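Side-chain contacts in peroxiredoxin 6 (Arenicola marina, PDB 2V2G), which probably reduces hydrogen peroxide and organic hydroperoxides to water and alcohols as a thiol-specific peroxidase: residues Q168-T173 with K195-N200; E202-P207 with L213-Q218. The protein carries 1 engineered substitution. All coordinates share one frame; numbering follows the deposited sequence.

Interaction 1. Residues Q168-T173 with K195-N200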
loop_
_atom_site.group_PDB
_atom_site.type_symbol
_atom_site.label_atom_id
_atom_site.label_comp_id
_atom_site.label_asym_id
_atom_site.label_seq_id
_atom_site.Cartn_x
_atom_site.Cartn_y
_atom_site.Cartn_z
ATOM N N GLN A 168 -7.480 13.518 -14.371
ATOM C CA GLN A 168 -8.198 14.157 -15.478
ATOM C C GLN A 168 -9.506 14.853 -15.078
ATOM O O GLN A 168 -9.916 15.823 -15.746
ATOM C CB GLN A 168 -8.560 13.095 -16.503
ATOM C CG GLN A 168 -7.441 12.404 -17.201
ATOM C CD GLN A 168 -8.015 11.328 -18.146
ATOM O OE1 GLN A 168 -8.509 11.658 -19.235
ATOM N NE2 GLN A 168 -8.028 10.073 -17.700
ATOM N N LYS A 169 -10.179 14.332 -14.062
ATOM C CA LYS A 169 -11.530 14.779 -13.679
ATOM C C LYS A 169 -11.598 15.207 -12.205
ATOM O O LYS A 169 -10.871 14.685 -11.369
ATOM C CB LYS A 169 -12.534 13.654 -13.993
ATOM C CG LYS A 169 -12.467 13.130 -15.460
ATOM C CD LYS A 169 -13.041 14.127 -16.383
ATOM C CE LYS A 169 -12.923 13.654 -17.831
ATOM N NZ LYS A 169 -13.503 14.617 -18.753
ATOM N N LYS A 170 -12.527 16.115 -11.880
ATOM C CA LYS A 170 -12.664 16.715 -10.519
ATOM C C LYS A 170 -13.463 15.813 -9.580
ATOM O O LYS A 170 -14.426 16.203 -8.916
ATOM C CB LYS A 170 -13.282 18.103 -10.623
ATOM C CG LYS A 170 -12.423 19.039 -11.469
ATOM C CD LYS A 170 -13.015 20.393 -11.511
ATOM C CE LYS A 170 -12.025 21.370 -12.156
ATOM N NZ LYS A 170 -12.602 22.714 -12.379
ATOM N N VAL A 171 -12.967 14.598 -9.520
ATOM C CA VAL A 171 -13.587 13.573 -8.685
ATOM C C VAL A 171 -12.506 12.902 -7.836
ATOM O O VAL A 171 -11.348 13.009 -8.127
ATOM C CB VAL A 171 -14.380 12.481 -9.466
ATOM C CG1 VAL A 171 -15.542 13.146 -10.248
ATOM C CG2 VAL A 171 -13.427 11.637 -10.434
ATOM N N ALA A 172 -12.955 12.159 -6.836
ATOM C CA ALA A 172 -12.060 11.291 -6.029
ATOM C C ALA A 172 -12.807 9.988 -5.851
ATOM O O ALA A 172 -14.017 9.954 -5.807
ATOM C CB ALA A 172 -11.709 11.933 -4.678
ATOM N N THR A 173 -12.081 8.874 -5.689
ATOM C CA THR A 173 -12.709 7.568 -5.690
ATOM C C THR A 173 -12.904 7.090 -4.221
ATOM O O THR A 173 -11.974 7.146 -3.388
ATOM C CB THR A 173 -11.895 6.509 -6.472
ATOM O OG1 THR A 173 -10.569 6.391 -5.981
ATOM C CG2 THR A 173 -11.888 6.889 -7.990
ATOM N N LYS A 195 -23.372 22.207 -11.627
ATOM C CA LYS A 195 -24.591 22.176 -12.449
ATOM C C LYS A 195 -24.278 21.705 -13.856
ATOM O O LYS A 195 -25.046 20.959 -14.468
ATOM C CB LYS A 195 -25.230 23.563 -12.560
ATOM C CG LYS A 195 -26.286 23.894 -11.537
ATOM C CD LYS A 195 -26.568 25.420 -11.567
ATOM C CE LYS A 195 -27.574 25.899 -10.481
ATOM N NZ LYS A 195 -28.882 26.416 -11.034
ATOM N N THR A 196 -23.156 22.182 -14.378
ATOM C CA THR A 196 -22.745 21.866 -15.727
ATOM C C THR A 196 -21.921 20.572 -15.759
ATOM O O THR A 196 -22.196 19.659 -16.541
ATOM C CB THR A 196 -21.934 23.039 -16.326
ATOM O OG1 THR A 196 -22.345 24.271 -15.700
ATOM C CG2 THR A 196 -22.167 23.116 -17.842
ATOM N N LEU A 197 -20.925 20.509 -14.888
ATOM C CA LEU A 197 -19.960 19.418 -14.859
ATOM C C LEU A 197 -20.583 18.077 -14.433
ATOM O O LEU A 197 -20.241 17.027 -14.975
ATOM C CB LEU A 197 -18.815 19.794 -13.920
ATOM C CG LEU A 197 -17.410 19.262 -14.176
ATOM C CD1 LEU A 197 -16.962 19.683 -15.540
ATOM C CD2 LEU A 197 -16.440 19.790 -13.101
ATOM N N PHE A 198 -21.483 18.122 -13.454
ATOM C CA PHE A 198 -22.065 16.926 -12.850
ATOM C C PHE A 198 -23.565 17.141 -12.675
ATOM O O PHE A 198 -24.066 17.298 -11.568
ATOM C CB PHE A 198 -21.416 16.664 -11.488
ATOM C CG PHE A 198 -19.920 16.538 -11.518
ATOM C CD1 PHE A 198 -19.303 15.490 -12.181
ATOM C CD2 PHE A 198 -19.116 17.454 -10.847
ATOM C CE1 PHE A 198 -17.916 15.370 -12.205
ATOM C CE2 PHE A 198 -17.720 17.346 -10.890
ATOM C CZ PHE A 198 -17.125 16.300 -11.570
ATOM N N PRO A 199 -24.300 17.152 -13.787
ATOM C CA PRO A 199 -25.725 17.477 -13.741
ATOM C C PRO A 199 -26.589 16.423 -13.010
ATOM O O PRO A 199 -27.688 16.727 -12.562
ATOM C CB PRO A 199 -26.092 17.587 -15.220
ATOM C CG PRO A 199 -25.088 16.763 -15.939
ATOM C CD PRO A 199 -23.819 16.845 -15.138
ATOM N N ASN A 200 -26.086 15.204 -12.884
ATOM C CA ASN A 200 -26.764 14.163 -12.106
ATOM C C ASN A 200 -26.212 13.992 -10.689
ATOM O O ASN A 200 -26.510 13.007 -10.034
ATOM C CB ASN A 200 -26.673 12.822 -12.845
ATOM C CG ASN A 200 -27.506 12.814 -14.103
ATOM O OD1 ASN A 200 -28.696 13.108 -14.077
ATOM N ND2 ASN A 200 -26.864 12.526 -15.219
#

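Interaction 2. Residues E202-P207 with L213-Q218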
loop_
_atom_site.group_PDB
_atom_site.type_symbol
_atom_site.label_atom_id
_atom_site.label_comp_id
_atom_site.label_asym_id
_atom_site.label_seq_id
_atom_site.Cartn_x
_atom_site.Cartn_y
_atom_site.Cartn_z
ATOM N N GLU A 202 -25.635 13.809 -6.845
ATOM C CA GLU A 202 -26.460 13.681 -5.677
ATOM C C GLU A 202 -25.731 14.320 -4.484
ATOM O O GLU A 202 -24.596 13.960 -4.225
ATOM C CB GLU A 202 -26.642 12.204 -5.344
ATOM C CG GLU A 202 -27.482 12.049 -4.110
ATOM C CD GLU A 202 -27.610 10.615 -3.586
ATOM O OE1 GLU A 202 -27.219 9.659 -4.309
ATOM O OE2 GLU A 202 -28.192 10.510 -2.456
ATOM N N VAL A 203 -26.414 15.232 -3.776
ATOM C CA VAL A 203 -25.925 15.751 -2.489
ATOM C C VAL A 203 -26.695 14.964 -1.425
ATOM O O VAL A 203 -27.904 15.115 -1.297
ATOM C CB VAL A 203 -26.097 17.281 -2.333
ATOM C CG1 VAL A 203 -25.533 17.800 -0.988
ATOM C CG2 VAL A 203 -25.453 17.974 -3.505
ATOM N N LYS A 204 -25.980 14.112 -0.698
ATOM C CA LYS A 204 -26.577 13.337 0.404
ATOM C C LYS A 204 -26.592 14.112 1.748
ATOM O O LYS A 204 -25.565 14.550 2.215
ATOM C CB LYS A 204 -25.841 12.041 0.606
ATOM C CG LYS A 204 -26.475 11.169 1.686
ATOM C CD LYS A 204 -25.685 9.884 1.855
ATOM C CE LYS A 204 -26.468 8.743 2.547
ATOM N NZ LYS A 204 -26.794 9.001 3.990
ATOM N N ALA A 205 -27.780 14.254 2.351
ATOM C CA ALA A 205 -27.912 14.992 3.604
ATOM C C ALA A 205 -27.254 14.192 4.715
ATOM O O ALA A 205 -27.390 12.978 4.778
ATOM C CB ALA A 205 -29.365 15.274 3.933
ATOM N N VAL A 206 -26.508 14.894 5.564
ATOM C CA VAL A 206 -25.787 14.308 6.712
ATOM C C VAL A 206 -26.120 15.158 7.958
ATOM O O VAL A 206 -26.574 16.279 7.821
ATOM C CB VAL A 206 -24.259 14.216 6.441
ATOM C CG1 VAL A 206 -24.004 13.172 5.326
ATOM C CG2 VAL A 206 -23.683 15.592 6.096
ATOM N N PRO A 207 -25.967 14.604 9.174
ATOM C CA PRO A 207 -26.309 15.289 10.412
ATOM C C PRO A 207 -25.684 16.687 10.610
ATOM O O PRO A 207 -26.335 17.537 11.226
ATOM C CB PRO A 207 -25.831 14.303 11.485
ATOM C CG PRO A 207 -25.836 12.996 10.818
ATOM C CD PRO A 207 -25.479 13.233 9.425
ATOM N N LEU A 213 -21.105 15.703 0.882
ATOM C CA LEU A 213 -21.225 14.273 0.566
ATOM C C LEU A 213 -21.931 14.150 -0.809
ATOM O O LEU A 213 -23.160 14.015 -0.929
ATOM C CB LEU A 213 -22.016 13.524 1.640
ATOM C CG LEU A 213 -21.735 12.024 1.722
ATOM C CD1 LEU A 213 -20.327 11.660 2.014
ATOM C CD2 LEU A 213 -22.588 11.471 2.851
ATOM N N ARG A 214 -21.113 14.272 -1.859
ATOM C CA ARG A 214 -21.589 14.455 -3.215
ATOM C C ARG A 214 -21.105 13.342 -4.131
ATOM O O ARG A 214 -19.911 13.174 -4.338
ATOM C CB ARG A 214 -21.162 15.852 -3.762
ATOM C CG ARG A 214 -21.769 17.001 -2.920
ATOM C CD ARG A 214 -21.492 18.386 -3.556
ATOM N NE ARG A 214 -20.091 18.650 -3.637
ATOM C CZ ARG A 214 -19.541 19.691 -4.255
ATOM N NH1 ARG A 214 -20.298 20.575 -4.876
ATOM N NH2 ARG A 214 -18.233 19.827 -4.273
ATOM N N TYR A 215 -22.052 12.598 -4.661
ATOM C CA TYR A 215 -21.753 11.471 -5.547
ATOM C C TYR A 215 -22.033 11.895 -6.983
ATOM O O TYR A 215 -22.955 12.666 -7.267
ATOM C CB TYR A 215 -22.636 10.271 -5.291
ATOM C CG TYR A 215 -22.583 9.609 -3.932
ATOM C CD1 TYR A 215 -23.465 10.014 -2.931
ATOM C CD2 TYR A 215 -21.708 8.555 -3.656
ATOM C CE1 TYR A 215 -23.484 9.400 -1.684
ATOM C CE2 TYR A 215 -21.710 7.929 -2.379
ATOM C CZ TYR A 215 -22.623 8.362 -1.413
ATOM O OH TYR A 215 -22.674 7.793 -0.136
ATOM N N THR A 216 -21.321 11.281 -7.906
ATOM C CA THR A 216 -21.654 11.399 -9.323
ATOM C C THR A 216 -21.294 10.092 -10.087
ATOM O O THR A 216 -20.338 9.421 -9.699
ATOM C CB THR A 216 -20.911 12.636 -9.958
ATOM O OG1 THR A 216 -21.421 12.869 -11.290
ATOM C CG2 THR A 216 -19.347 12.440 -9.954
ATOM N N PRO A 217 -22.016 9.740 -11.164
ATOM C CA PRO A 217 -21.480 8.636 -11.988
ATOM C C PRO A 217 -20.034 8.890 -12.421
ATOM O O PRO A 217 -19.617 10.051 -12.595
ATOM C CB PRO A 217 -22.378 8.638 -13.224
ATOM C CG PRO A 217 -23.638 9.311 -12.801
ATOM C CD PRO A 217 -23.247 10.313 -11.712
ATOM N N GLN A 218 -19.246 7.829 -12.591
ATOM C CA GLN A 218 -17.893 8.010 -13.007
ATOM C C GLN A 218 -17.865 8.724 -14.364
ATOM O O GLN A 218 -18.517 8.277 -15.324
ATOM C CB GLN A 218 -17.178 6.681 -13.079
ATOM C CG GLN A 218 -15.791 6.782 -13.705
ATOM C CD GLN A 218 -15.016 5.480 -13.591
ATOM O OE1 GLN A 218 -15.291 4.658 -12.696
ATOM N NE2 GLN A 218 -13.960 5.352 -14.382
HETATM O O HOH W 1 -23.679 16.439 2.099
#

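Interaction 1. Residues Q168-T173 with K195-N200
The inverse gamma turn centred on K170, closed by V171 N to K169 O at 2.8 Å, faces the end of helix 191-197, with the CA atoms of K170 and L197 8.9 Å apart. The contact belongs to the C-terminal domain of 1-Cys peroxiredoxins. It sets strand 171-172, outermost within this chain in the small antiparallel sheet, against the point where the chain leaves the helix. F198, the first residue past helical geometry, does most of the touching. Its ring lies buried, with CG anti to its own carbonyl carbon (chi1 -56°), which sends CZ toward the turn. There CZ meets V171 CG1 at 3.8 Å and comes equally near K170 O; both approach obliquely. L197 CG lies over one face of the same ring. With an alanine here instead of F198, V171 CG1 would probably lose its aromatic neighbour, and a gap would open between the turn and the helix end. T216 and V185 also pack on F198. On the exposed side the extended K170 chain crosses L197 at about a right angle. Its NZ is salt-bridged to E193 of the same helix, while K170 CD rests 3.8 Å from L197 CD2.

Interaction 2. Residues E202-P207 with L213-Q218
L213 O accepts a 2.8 Å bond from K204 N, the shortest direct polar bond between the segments. The bond is nearly straight, with 166° at the hydrogen. It belongs to a beta hairpin of strands 202-203 and 214-216, at one border, within this chain, of the small antiparallel sheet in the C-terminal part of the chain. E202 and Y215 form a hydrogen-bonded pair. Their two N-H...O bonds, E202 N to Y215 O and Y215 N to E202 O, are both 2.9 Å long and lie in the carbonyl planes. E202 O also takes a CA-H...O contact from R214 CA at 3.2 Å. A water extends the link: it donates to K204 O and accepts from L213 N.

On one face V203 lies beside R214, in a non-hydrogen-bonded pair, and its CG2 touches the aliphatic R214 CG. The guanidinium group goes on to V189 O. On the other face E202 and Y215 run side by side. The carboxylate is turned 37° from the ring plane, with E202 OE1 4.0 Å from Y215 CD1. K204 CD comes to the edge of this ring, 4.2 Å from Y215 OH. R182 makes a cation-pi contact with the ring, and L87 of the second subunit packs on it. L213, buried, has CG anti to its N (chi1 -157°), which carries its branches toward K204 and V206. L213 CD2 touches both: K204 CD is 3.6 Å away, and V206 CG1 presses tightly against it at 3.3 Å.

How the interactions relate
Interactions 1 and 2 follow one another along the chain and join the same small antiparallel sheet, with centres 11 Å apart. Interaction 1 brings the end of helix 191-197 to strand 171-172; interaction 2 pairs strand 202-203, at the opposite border of the sheet within this chain, with its neighbour 214-216. Both are partly buried. The first is apolar across its segments; F198 and V171 are buried, K170 and L197 exposed. The second combines three backbone hydrogen bonds with side-chain packing; L213, R214, Y215 and V206 are buried, E202 and V203 exposed. T216 bridges them: T216 OG1 packs 3.5 Å from F198 CD1, and T216 CG2 lies 3.9 Å from V171 CG1. Both segment pairs also touch the second subunit.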